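NAD(P)H-FMN oxidoreductase (PDB 5LVA) binds flavin mononucleotide in a flavodoxin-like fold and probably uses NAD(P)H to reduce flavin or quinone acceptors. Local coordinates at residues Y69-P72 and P73-K77; I45-E48 and K49-L53; T94-R97 and G98-F101; T164-R167 and E168-K172. One frame throughout, in Å; residues are numbered along the deposited sequence.

Contact 1. Residues Y69-P72 and P73-K77. With FMN (flavin mononucleotide), chain C.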
loop_
_atom_site.group_PDB
_atom_site.type_symbol
_atom_site.label_atom_id
_atom_site.label_comp_id
_atom_site.label_asym_id
_atom_site.label_seq_id
_atom_site.Cartn_x
_atom_site.Cartn_y
_atom_site.Cartn_z
ATOM N N TYR A 69 12.906 3.377 -4.127
ATOM C CA TYR A 69 11.898 3.574 -5.156
ATOM C C TYR A 69 11.006 2.356 -5.296
ATOM O O TYR A 69 10.246 2.224 -6.243
ATOM C CB TYR A 69 12.579 3.953 -6.473
ATOM C CG TYR A 69 13.579 5.064 -6.261
ATOM C CD1 TYR A 69 13.166 6.381 -6.142
ATOM C CD2 TYR A 69 14.939 4.785 -6.117
ATOM C CE1 TYR A 69 14.083 7.389 -5.904
ATOM C CE2 TYR A 69 15.855 5.781 -5.891
ATOM C CZ TYR A 69 15.424 7.079 -5.782
ATOM O OH TYR A 69 16.337 8.069 -5.559
ATOM N N SER A 70 11.085 1.478 -4.313
ATOM C CA SER A 70 10.206 0.326 -4.245
ATOM C C SER A 70 9.640 0.203 -2.823
ATOM O O SER A 70 9.602 1.180 -2.087
ATOM C CB SER A 70 10.960 -0.937 -4.673
ATOM O OG SER A 70 10.130 -2.081 -4.638
ATOM N N SER A 71 9.200 -0.992 -2.452
ATOM C CA SER A 71 8.617 -1.234 -1.146
ATOM C C SER A 71 9.623 -1.951 -0.249
ATOM O O SER A 71 10.665 -2.350 -0.721
ATOM C CB SER A 71 7.344 -2.067 -1.287
ATOM O OG SER A 71 7.669 -3.406 -1.576
ATOM N N PRO A 72 9.318 -2.104 1.057
ATOM C CA PRO A 72 10.112 -3.027 1.876
ATOM C C PRO A 72 10.011 -4.453 1.363
ATOM O O PRO A 72 9.032 -4.774 0.719
ATOM C CB PRO A 72 9.478 -2.902 3.254
ATOM C CG PRO A 72 8.921 -1.545 3.280
ATOM C CD PRO A 72 8.437 -1.266 1.886
ATOM N N PRO A 73 11.002 -5.303 1.656
ATOM C CA PRO A 73 10.991 -6.613 1.003
ATOM C C PRO A 73 9.855 -7.560 1.399
ATOM O O PRO A 73 9.602 -8.511 0.671
ATOM C CB PRO A 73 12.356 -7.212 1.385
ATOM C CG PRO A 73 12.961 -6.315 2.336
ATOM C CD PRO A 73 12.283 -5.013 2.317
ATOM N N LEU A 74 9.161 -7.320 2.499
ATOM C CA LEU A 74 8.110 -8.247 2.908
ATOM C C LEU A 74 6.907 -8.174 1.965
ATOM O O LEU A 74 6.207 -9.162 1.754
ATOM C CB LEU A 74 7.676 -7.971 4.344
ATOM C CG LEU A 74 6.601 -8.921 4.868
ATOM C CD1 LEU A 74 7.034 -10.367 4.710
ATOM C CD2 LEU A 74 6.228 -8.602 6.292
ATOM N N LEU A 75 6.681 -7.005 1.383
ATOM C CA LEU A 75 5.635 -6.860 0.382
ATOM C C LEU A 75 5.977 -7.638 -0.883
ATOM O O LEU A 75 5.127 -8.331 -1.427
ATOM C CB LEU A 75 5.390 -5.392 0.056
ATOM C CG LEU A 75 4.442 -5.114 -1.120
ATOM C CD1 LEU A 75 3.145 -5.885 -0.996
ATOM C CD2 LEU A 75 4.157 -3.637 -1.229
ATOM N N LYS A 76 7.222 -7.546 -1.332
ATOM C CA LYS A 76 7.666 -8.320 -2.491
ATOM C C LYS A 76 7.463 -9.821 -2.279
ATOM O O LYS A 76 6.979 -10.522 -3.167
ATOM C CB LYS A 76 9.137 -8.046 -2.803
ATOM C CG LYS A 76 9.529 -8.538 -4.182
ATOM C CD LYS A 76 8.532 -8.021 -5.201
ATOM C CE LYS A 76 8.576 -8.770 -6.501
ATOM N NZ LYS A 76 8.106 -10.163 -6.470
ATOM N N LYS A 77 7.843 -10.297 -1.095
ATOM C CA LYS A 77 7.614 -11.676 -0.690
ATOM C C LYS A 77 6.129 -12.010 -0.596
ATOM O O LYS A 77 5.705 -13.103 -0.961
ATOM C CB LYS A 77 8.286 -11.942 0.651
ATOM C CG LYS A 77 8.266 -13.379 1.074
ATOM C CD LYS A 77 9.030 -13.551 2.356
ATOM C CE LYS A 77 10.509 -13.474 2.120
ATOM N NZ LYS A 77 11.250 -13.755 3.385
HETATM N N1 FMN C . 12.751 8.262 0.161
HETATM C C2 FMN C . 12.567 8.576 -1.171
HETATM O O2 FMN C . 11.998 9.615 -1.490
HETATM N N3 FMN C . 13.005 7.731 -2.160
HETATM C C4 FMN C . 13.645 6.567 -1.841
HETATM O O4 FMN C . 14.014 5.841 -2.756
HETATM C C4A FMN C . 13.843 6.241 -0.495
HETATM N N5 FMN C . 14.479 5.077 -0.146
HETATM C C5A FMN C . 14.676 4.748 1.174
HETATM C C6 FMN C . 15.320 3.561 1.490
HETATM C C7 FMN C . 15.523 3.188 2.801
HETATM C C7M FMN C . 16.224 1.893 3.105
HETATM C C8 FMN C . 15.076 4.035 3.817
HETATM C C8M FMN C . 15.271 3.674 5.259
HETATM C C9 FMN C . 14.434 5.225 3.496
HETATM C C9A FMN C . 14.220 5.585 2.177
HETATM N N10 FMN C . 13.583 6.773 1.841
HETATM C C10 FMN C . 13.392 7.093 0.505
HETATM C "C1'" FMN C . 13.043 7.680 2.912
HETATM C "C2'" FMN C . 11.664 7.059 3.249
HETATM O "O2'" FMN C . 10.818 7.022 2.105
HETATM C "C3'" FMN C . 10.939 7.635 4.477
HETATM O "O3'" FMN C . 11.760 7.313 5.572
HETATM C "C4'" FMN C . 9.540 7.010 4.640
HETATM O "O4'" FMN C . 8.824 7.223 3.463
HETATM C "C5'" FMN C . 8.600 7.509 5.730
HETATM O "O5'" FMN C . 9.002 7.001 6.973
HETATM P P FMN C . 8.087 6.392 8.151
HETATM O O1P FMN C . 8.873 5.202 8.564
HETATM O O2P FMN C . 7.965 7.418 9.226
HETATM O O3P FMN C . 6.726 5.911 7.796
#
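Ser-71 and Leu-75 meet where the FMN-binding loop turns into a helix, and this is the close-packed part of the contact. The hydroxyl OG of Ser-71 lies 3.4 Å from Leu-75 CB, while Ser-71 CB rests 3.6 Å from Leu-75 CD2. With OG between the backbone N and the carbonyl carbon (chi1 74°), the hydroxyl also reaches its neighbour's carbonyl, donating to Pro-72 O at 3.0 Å. That oxygen takes a second, weak bond from Leu-75 N at 3.3 Å. Two consecutive prolines suit this place: neither has an N-H to give, and their rings restrict the backbone as the helix begins. Pro-73 and Lys-76 form the solvent side, and the Lys-76 chain leads away to a salt bridge with Asp-80. At the other end Tyr-69 meets the flavin: Tyr-69 N makes a weak hydrogen bond to FMN O4 at 3.0 Å, and the same O4 stands over the centre of the Tyr-69 ring, 3.3 Å above its plane. In the fold, Pro-72 and Leu-75 lie on Phe-64 of strand 59-65, Phe-131 of helix 129-138 packs on Ser-71 and Leu-75, and Tyr-37 of helix 36-39 covers both prolines.

Contact 2. Residues I45-E48 and K49-L53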
loop_
_atom_site.group_PDB
_atom_site.type_symbol
_atom_site.label_atom_id
_atom_site.label_comp_id
_atom_site.label_asym_id
_atom_site.label_seq_id
_atom_site.Cartn_x
_atom_site.Cartn_y
_atom_site.Cartn_z
ATOM N N ILE A 45 4.844 -16.295 5.892
ATOM C CA ILE A 45 3.505 -15.790 5.620
ATOM C C ILE A 45 2.480 -16.911 5.548
ATOM O O ILE A 45 2.729 -17.954 4.972
ATOM C CB ILE A 45 3.500 -14.967 4.310
ATOM C CG1 ILE A 45 4.413 -13.749 4.464
ATOM C CG2 ILE A 45 2.094 -14.519 3.930
ATOM C CD1 ILE A 45 4.438 -12.829 3.273
ATOM N N ASP A 46 1.338 -16.692 6.175
ATOM C CA ASP A 46 0.222 -17.615 6.105
ATOM C C ASP A 46 -0.557 -17.313 4.820
ATOM O O ASP A 46 -1.416 -16.433 4.791
ATOM C CB ASP A 46 -0.650 -17.467 7.354
ATOM C CG ASP A 46 -1.682 -18.572 7.506
ATOM O OD1 ASP A 46 -2.265 -19.009 6.494
ATOM O OD2 ASP A 46 -1.926 -18.981 8.663
ATOM N N VAL A 47 -0.240 -18.039 3.757
ATOM C CA VAL A 47 -0.756 -17.716 2.440
ATOM C C VAL A 47 -2.279 -17.756 2.402
ATOM O O VAL A 47 -2.918 -16.824 1.926
ATOM C CB VAL A 47 -0.162 -18.664 1.378
ATOM C CG1 VAL A 47 -0.842 -18.478 0.037
ATOM C CG2 VAL A 47 1.333 -18.418 1.254
ATOM N N GLU A 48 -2.853 -18.820 2.938
ATOM C CA GLU A 48 -4.294 -19.005 2.907
ATOM C C GLU A 48 -5.005 -17.908 3.672
ATOM O O GLU A 48 -6.048 -17.429 3.250
ATOM C CB GLU A 48 -4.672 -20.380 3.467
ATOM C CG GLU A 48 -6.143 -20.690 3.358
ATOM C CD GLU A 48 -6.486 -22.080 3.812
ATOM O OE1 GLU A 48 -5.714 -22.649 4.601
ATOM O OE2 GLU A 48 -7.542 -22.596 3.405
ATOM N N LYS A 49 -4.428 -17.513 4.797
ATOM C CA LYS A 49 -4.970 -16.439 5.612
ATOM C C LYS A 49 -5.043 -15.142 4.822
ATOM O O LYS A 49 -6.074 -14.473 4.809
ATOM C CB LYS A 49 -4.118 -16.237 6.867
ATOM C CG LYS A 49 -4.655 -15.164 7.813
ATOM C CD LYS A 49 -3.679 -14.865 8.938
ATOM C CE LYS A 49 -4.101 -13.621 9.698
ATOM N NZ LYS A 49 -3.050 -13.162 10.665
ATOM N N GLU A 50 -3.940 -14.805 4.162
ATOM C CA GLU A 50 -3.854 -13.607 3.344
ATOM C C GLU A 50 -4.848 -13.643 2.193
ATOM O O GLU A 50 -5.597 -12.695 1.989
ATOM C CB GLU A 50 -2.442 -13.439 2.803
ATOM C CG GLU A 50 -1.377 -13.437 3.853
ATOM C CD GLU A 50 -1.559 -12.337 4.857
ATOM O OE1 GLU A 50 -1.865 -11.202 4.458
ATOM O OE2 GLU A 50 -1.399 -12.616 6.056
ATOM N N GLN A 51 -4.848 -14.740 1.446
ATOM C CA GLN A 51 -5.821 -14.936 0.381
ATOM C C GLN A 51 -7.243 -14.726 0.868
ATOM O O GLN A 51 -8.007 -14.016 0.237
ATOM C CB GLN A 51 -5.689 -16.331 -0.223
ATOM C CG GLN A 51 -4.547 -16.453 -1.208
ATOM C CD GLN A 51 -4.423 -17.835 -1.779
ATOM O OE1 GLN A 51 -5.176 -18.737 -1.422
ATOM N NE2 GLN A 51 -3.466 -18.018 -2.661
ATOM N N LYS A 52 -7.588 -15.333 1.999
ATOM C CA LYS A 52 -8.947 -15.274 2.526
ATOM C C LYS A 52 -9.360 -13.872 2.925
ATOM O O LYS A 52 -10.529 -13.519 2.861
ATOM C CB LYS A 52 -9.093 -16.195 3.726
ATOM C CG LYS A 52 -9.440 -17.624 3.409
ATOM C CD LYS A 52 -9.444 -18.421 4.706
ATOM C CE LYS A 52 -10.568 -19.424 4.743
ATOM N NZ LYS A 52 -11.833 -18.834 4.206
ATOM N N LEU A 53 -8.395 -13.075 3.348
ATOM C CA LEU A 53 -8.686 -11.707 3.732
ATOM C C LEU A 53 -8.933 -10.842 2.511
ATOM O O LEU A 53 -9.856 -10.035 2.506
ATOM C CB LEU A 53 -7.551 -11.130 4.580
ATOM C CG LEU A 53 -7.598 -11.617 6.023
ATOM C CD1 LEU A 53 -6.319 -11.297 6.784
ATOM C CD2 LEU A 53 -8.792 -11.016 6.703
#
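Asp-46 N-caps helix 47-56, a surface helix of the flavodoxin-like fold, its side chain accepting from Lys-49 N. Aspartate suits this position because its short carboxylate can reach an N-H of the first turn: Lys-49 N donates to Asp-46 OD1 at 3.1 Å, from above the carboxylate plane, 50° out of it. The side chain reaches forward to the first turn, with CG anti to the backbone N (chi1 -169°). The backbone O of Asp-46 is used as well, taking Glu-50 N at 3.1 Å in a nearly straight bond (167°). The next rungs follow the helical pattern, with Gln-51 N bonded to Val-47 O at 2.9 Å and Lys-52 N to Glu-48 O.

The polar ends of Lys-49, Glu-50 and Gln-51 find their partners beyond the turn. The buried carboxylate of Glu-50 is gripped by Arg-34 in a salt bridge and by hydrogen bonds from Trp-78 and Tyr-40, an environment that would be expected to stabilise its negative charge. Lys-49 extends to a salt bridge with Glu-39, and Gln-51 NE2 donates to Val-82 O. The aliphatic part of Glu-50 also meets Ile-45: they cross at about a right angle, Ile-45 CG2 lying 3.6 Å from Glu-50 CG.

Contact 3. Residues T94-R97 and G98-F101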
loop_
_atom_site.group_PDB
_atom_site.type_symbol
_atom_site.label_atom_id
_atom_site.label_comp_id
_atom_site.label_asym_id
_atom_site.label_seq_id
_atom_site.Cartn_x
_atom_site.Cartn_y
_atom_site.Cartn_z
ATOM N N THR A 94 -9.337 -16.216 -10.461
ATOM C CA THR A 94 -10.187 -15.062 -10.673
ATOM C C THR A 94 -10.651 -14.375 -9.364
ATOM O O THR A 94 -11.490 -13.478 -9.386
ATOM C CB THR A 94 -11.389 -15.497 -11.538
ATOM O OG1 THR A 94 -11.931 -14.373 -12.235
ATOM C CG2 THR A 94 -12.467 -16.176 -10.699
ATOM N N ALA A 95 -10.045 -14.753 -8.240
ATOM C CA ALA A 95 -10.523 -14.336 -6.918
ATOM C C ALA A 95 -10.450 -12.832 -6.678
ATOM O O ALA A 95 -11.210 -12.285 -5.878
ATOM C CB ALA A 95 -9.744 -15.062 -5.827
ATOM N N LEU A 96 -9.538 -12.166 -7.370
ATOM C CA LEU A 96 -9.329 -10.745 -7.151
ATOM C C LEU A 96 -9.917 -9.905 -8.268
ATOM O O LEU A 96 -9.878 -8.678 -8.213
ATOM C CB LEU A 96 -7.841 -10.440 -7.019
ATOM C CG LEU A 96 -7.097 -11.251 -5.967
ATOM C CD1 LEU A 96 -5.620 -10.960 -6.022
ATOM C CD2 LEU A 96 -7.658 -10.938 -4.597
ATOM N N ARG A 97 -10.459 -10.552 -9.288
ATOM C CA ARG A 97 -10.928 -9.801 -10.434
ATOM C C ARG A 97 -12.091 -8.926 -10.019
ATOM O O ARG A 97 -13.059 -9.410 -9.458
ATOM C CB ARG A 97 -11.329 -10.733 -11.576
ATOM C CG ARG A 97 -11.086 -10.130 -12.952
ATOM C CD ARG A 97 -11.508 -11.067 -14.058
ATOM N NE ARG A 97 -12.844 -11.599 -13.829
ATOM C CZ ARG A 97 -13.401 -12.557 -14.563
ATOM N NH1 ARG A 97 -12.729 -13.087 -15.577
ATOM N NH2 ARG A 97 -14.626 -12.986 -14.283
ATOM N N GLY A 98 -11.976 -7.628 -10.267
ATOM C CA GLY A 98 -13.048 -6.707 -9.946
ATOM C C GLY A 98 -12.784 -5.834 -8.730
ATOM O O GLY A 98 -13.349 -4.752 -8.614
ATOM N N LYS A 99 -11.930 -6.307 -7.826
ATOM C CA LYS A 99 -11.609 -5.567 -6.607
ATOM C C LYS A 99 -10.735 -4.366 -6.921
ATOM O O LYS A 99 -10.076 -4.336 -7.945
ATOM C CB LYS A 99 -10.910 -6.475 -5.585
ATOM C CG LYS A 99 -11.764 -7.636 -5.097
ATOM C CD LYS A 99 -11.014 -8.527 -4.114
ATOM C CE LYS A 99 -11.863 -9.696 -3.656
ATOM N NZ LYS A 99 -12.976 -9.280 -2.756
ATOM N N GLU A 100 -10.731 -3.379 -6.033
ATOM C CA GLU A 100 -9.885 -2.207 -6.194
ATOM C C GLU A 100 -8.515 -2.422 -5.568
ATOM O O GLU A 100 -8.371 -3.164 -4.600
ATOM C CB GLU A 100 -10.560 -0.972 -5.596
ATOM C CG GLU A 100 -11.740 -0.474 -6.404
ATOM C CD GLU A 100 -12.556 0.599 -5.694
ATOM O OE1 GLU A 100 -12.767 0.493 -4.466
ATOM O OE2 GLU A 100 -13.009 1.543 -6.373
ATOM N N PHE A 101 -7.520 -1.752 -6.137
ATOM C CA PHE A 101 -6.121 -1.933 -5.796
ATOM C C PHE A 101 -5.525 -0.546 -5.678
ATOM O O PHE A 101 -5.541 0.202 -6.631
ATOM C CB PHE A 101 -5.439 -2.761 -6.890
ATOM C CG PHE A 101 -3.965 -3.041 -6.678
ATOM C CD1 PHE A 101 -3.032 -2.019 -6.597
ATOM C CD2 PHE A 101 -3.500 -4.352 -6.694
ATOM C CE1 PHE A 101 -1.691 -2.302 -6.446
ATOM C CE2 PHE A 101 -2.150 -4.640 -6.560
ATOM C CZ PHE A 101 -1.254 -3.618 -6.428
#
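Lys-99 folds its chain back over the turn that leads into strand 100-106, so that its methylenes touch Leu-96 and Ala-95. The first torsion sets this course: CG lies beside the backbone N and anti to the carbonyl carbon (chi1 -63°), and the chain then runs extended as far as CE before bending at chi4 (-71°). Along the way CD comes 4.2 Å from Leu-96 CD2, the two side chains crossing at a slant, and CE reaches 3.5 Å from Ala-95 O. A long, flexible lysine suits the place, since its aliphatic part can lie along the turn while its amino group travels farther.

Two beta turns shape the backbone. In the type I turn Arg-97 N bonds to Thr-94 O; in the type II turn Lys-99 N bonds to Leu-96 O at 3.2 Å. Gly-98 has a positive phi, at which a beta carbon would collide with Arg-97 O. Arg-97 bends at chi3 (49°), which carries its guanidinium back so that Thr-94 OG1 sits 3.2 Å above one face, over its centre.

Leu-96 is buried, packing on Leu-83, Trp-87 and Ile-138. The amino group of Lys-99 donates to His-57 O and Glu-55 O, so a probably charged end is held by neutral carbonyls, tying the turn to the C-terminal end of helix 47-56, whose last carbonyls would suit a positive charge.

Contact 4. Residues T164-R167 and E168-K172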
loop_
_atom_site.group_PDB
_atom_site.type_symbol
_atom_site.label_atom_id
_atom_site.label_comp_id
_atom_site.label_asym_id
_atom_site.label_seq_id
_atom_site.Cartn_x
_atom_site.Cartn_y
_atom_site.Cartn_z
ATOM N N THR A 164 -4.791 13.301 7.582
ATOM C CA THR A 164 -6.212 13.416 7.324
ATOM C C THR A 164 -6.476 13.270 5.828
ATOM O O THR A 164 -7.529 12.792 5.423
ATOM C CB THR A 164 -6.793 14.740 7.871
ATOM O OG1 THR A 164 -8.105 14.947 7.344
ATOM C CG2 THR A 164 -5.953 15.893 7.491
ATOM N N GLN A 165 -5.499 13.652 5.012
ATOM C CA GLN A 165 -5.631 13.519 3.571
ATOM C C GLN A 165 -5.511 12.063 3.155
ATOM O O GLN A 165 -6.173 11.613 2.220
ATOM C CB GLN A 165 -4.588 14.367 2.848
ATOM C CG GLN A 165 -4.926 15.836 2.797
ATOM C CD GLN A 165 -6.280 16.086 2.186
ATOM O OE1 GLN A 165 -6.704 15.375 1.280
ATOM N NE2 GLN A 165 -6.967 17.105 2.673
ATOM N N TYR A 166 -4.659 11.332 3.859
ATOM C CA TYR A 166 -4.519 9.907 3.645
ATOM C C TYR A 166 -5.854 9.224 3.901
ATOM O O TYR A 166 -6.312 8.418 3.106
ATOM C CB TYR A 166 -3.417 9.359 4.556
ATOM C CG TYR A 166 -3.449 7.871 4.822
ATOM C CD1 TYR A 166 -4.214 7.347 5.853
ATOM C CD2 TYR A 166 -2.672 6.996 4.081
ATOM C CE1 TYR A 166 -4.236 5.993 6.109
ATOM C CE2 TYR A 166 -2.686 5.637 4.334
ATOM C CZ TYR A 166 -3.468 5.145 5.353
ATOM O OH TYR A 166 -3.482 3.800 5.607
ATOM N N ARG A 167 -6.486 9.571 5.014
ATOM C CA ARG A 167 -7.731 8.942 5.413
ATOM C C ARG A 167 -8.822 9.192 4.388
ATOM O O ARG A 167 -9.574 8.297 4.048
ATOM C CB ARG A 167 -8.176 9.450 6.784
ATOM C CG ARG A 167 -9.277 8.610 7.420
ATOM C CD ARG A 167 -9.985 9.349 8.522
ATOM N NE ARG A 167 -10.731 8.444 9.389
ATOM C CZ ARG A 167 -12.037 8.226 9.314
ATOM N NH1 ARG A 167 -12.769 8.856 8.413
ATOM N NH2 ARG A 167 -12.616 7.383 10.152
ATOM N N GLU A 168 -8.909 10.415 3.893
ATOM C CA GLU A 168 -9.946 10.725 2.939
ATOM C C GLU A 168 -9.731 9.957 1.640
ATOM O O GLU A 168 -10.679 9.486 1.018
ATOM C CB GLU A 168 -10.004 12.219 2.660
ATOM C CG GLU A 168 -11.017 12.550 1.593
ATOM C CD GLU A 168 -11.155 14.027 1.335
ATOM O OE1 GLU A 168 -10.807 14.825 2.236
ATOM O OE2 GLU A 168 -11.624 14.386 0.232
ATOM N N HIS A 169 -8.473 9.822 1.244
ATOM C CA HIS A 169 -8.137 9.184 -0.016
ATOM C C HIS A 169 -8.426 7.696 -0.002
ATOM O O HIS A 169 -8.943 7.148 -0.959
ATOM C CB HIS A 169 -6.672 9.409 -0.351
ATOM C CG HIS A 169 -6.350 9.157 -1.787
ATOM N ND1 HIS A 169 -5.974 7.921 -2.259
ATOM C CD2 HIS A 169 -6.371 9.982 -2.860
ATOM C CE1 HIS A 169 -5.758 7.996 -3.558
ATOM N NE2 HIS A 169 -5.993 9.236 -3.945
ATOM N N VAL A 170 -8.078 7.052 1.098
ATOM C CA VAL A 170 -8.272 5.622 1.258
ATOM C C VAL A 170 -9.758 5.262 1.298
ATOM O O VAL A 170 -10.144 4.160 0.942
ATOM C CB VAL A 170 -7.552 5.126 2.541
ATOM C CG1 VAL A 170 -7.998 3.735 2.927
ATOM C CG2 VAL A 170 -6.051 5.166 2.336
ATOM N N LEU A 171 -10.592 6.209 1.703
ATOM C CA LEU A 171 -12.020 5.959 1.867
ATOM C C LEU A 171 -12.823 6.522 0.708
ATOM O O LEU A 171 -14.006 6.240 0.561
ATOM C CB LEU A 171 -12.506 6.559 3.184
ATOM C CG LEU A 171 -11.898 5.966 4.458
ATOM C CD1 LEU A 171 -12.302 6.784 5.674
ATOM C CD2 LEU A 171 -12.345 4.538 4.621
ATOM N N LYS A 172 -12.161 7.321 -0.112
ATOM C CA LYS A 172 -12.760 7.944 -1.289
ATOM C C LYS A 172 -13.287 6.922 -2.287
ATOM O O LYS A 172 -12.704 5.859 -2.470
ATOM C CB LYS A 172 -11.726 8.841 -1.963
ATOM C CG LYS A 172 -12.258 9.812 -2.972
ATOM C CD LYS A 172 -11.110 10.386 -3.776
ATOM C CE LYS A 172 -11.374 11.816 -4.180
ATOM N NZ LYS A 172 -11.451 11.922 -5.668
#
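Val-170 lies over the Tyr-166 ring one helical turn on, and this CH-pi contact heads the apolar interactions near the end of helix 156-171. Methyl CG2 is 4.0 Å from the ring centroid and 14° off its normal, displaced toward the rim, with Tyr-166 CE2 as its nearest ring atom at 3.9 Å. A beta-branched valine suits the spot because CG2, beside the backbone N, is held over the ring. The Tyr-166 ring also stacks with Phe-21. Leu-171 packs on Arg-167, its CD1 over one face of the guanidinium and 3.5 Å from NH1.

Backbone hydrogen bonds come second. Glu-168 N donates to Thr-164 O at 3.1 Å, His-169 N to Gln-165 O, and Val-170 N to Tyr-166 O at 3.0 Å. The bonds weaken toward the end: Leu-171 N to Arg-167 O is weak at 3.3 Å, and Lys-172 N to Glu-168 O is weak too, where Lys-172 leaves helical geometry.

Among side chains, Tyr-166 OH bonds with Gln-63 OE1, and Arg-167 NE donates to Thr-24 O. Tyr-166 and Arg-167 each offer a flat face to a methyl, and their polar atoms join the helix to strand 59-65 and the residues after helix 17-23.

How the contacts relate
Along the chain contact 2 comes first, then contact 1, then contacts 3 and 4, all within one flavodoxin-like fold built on a five-stranded parallel sheet. Contacts 1 and 2, with centres about 17 Å apart, are the pair that touches: Leu-74 CD1 of helix 73-82 packs 3.9 Å from Ile-45 CD1, just before helix 47-56. Contact 3 leads into strand 100-106, the next regular element after helix 73-82, and its centre lies about 15 Å from that of contact 2. Contact 4, on helix 156-171, is about 23 Å from contact 1, across the chain's centre. Contact 1 alone binds FMN; contacts 2 and 3 lie at the surface, and Tyr-166 of contact 4 packs against strands 3-7 and 100-106.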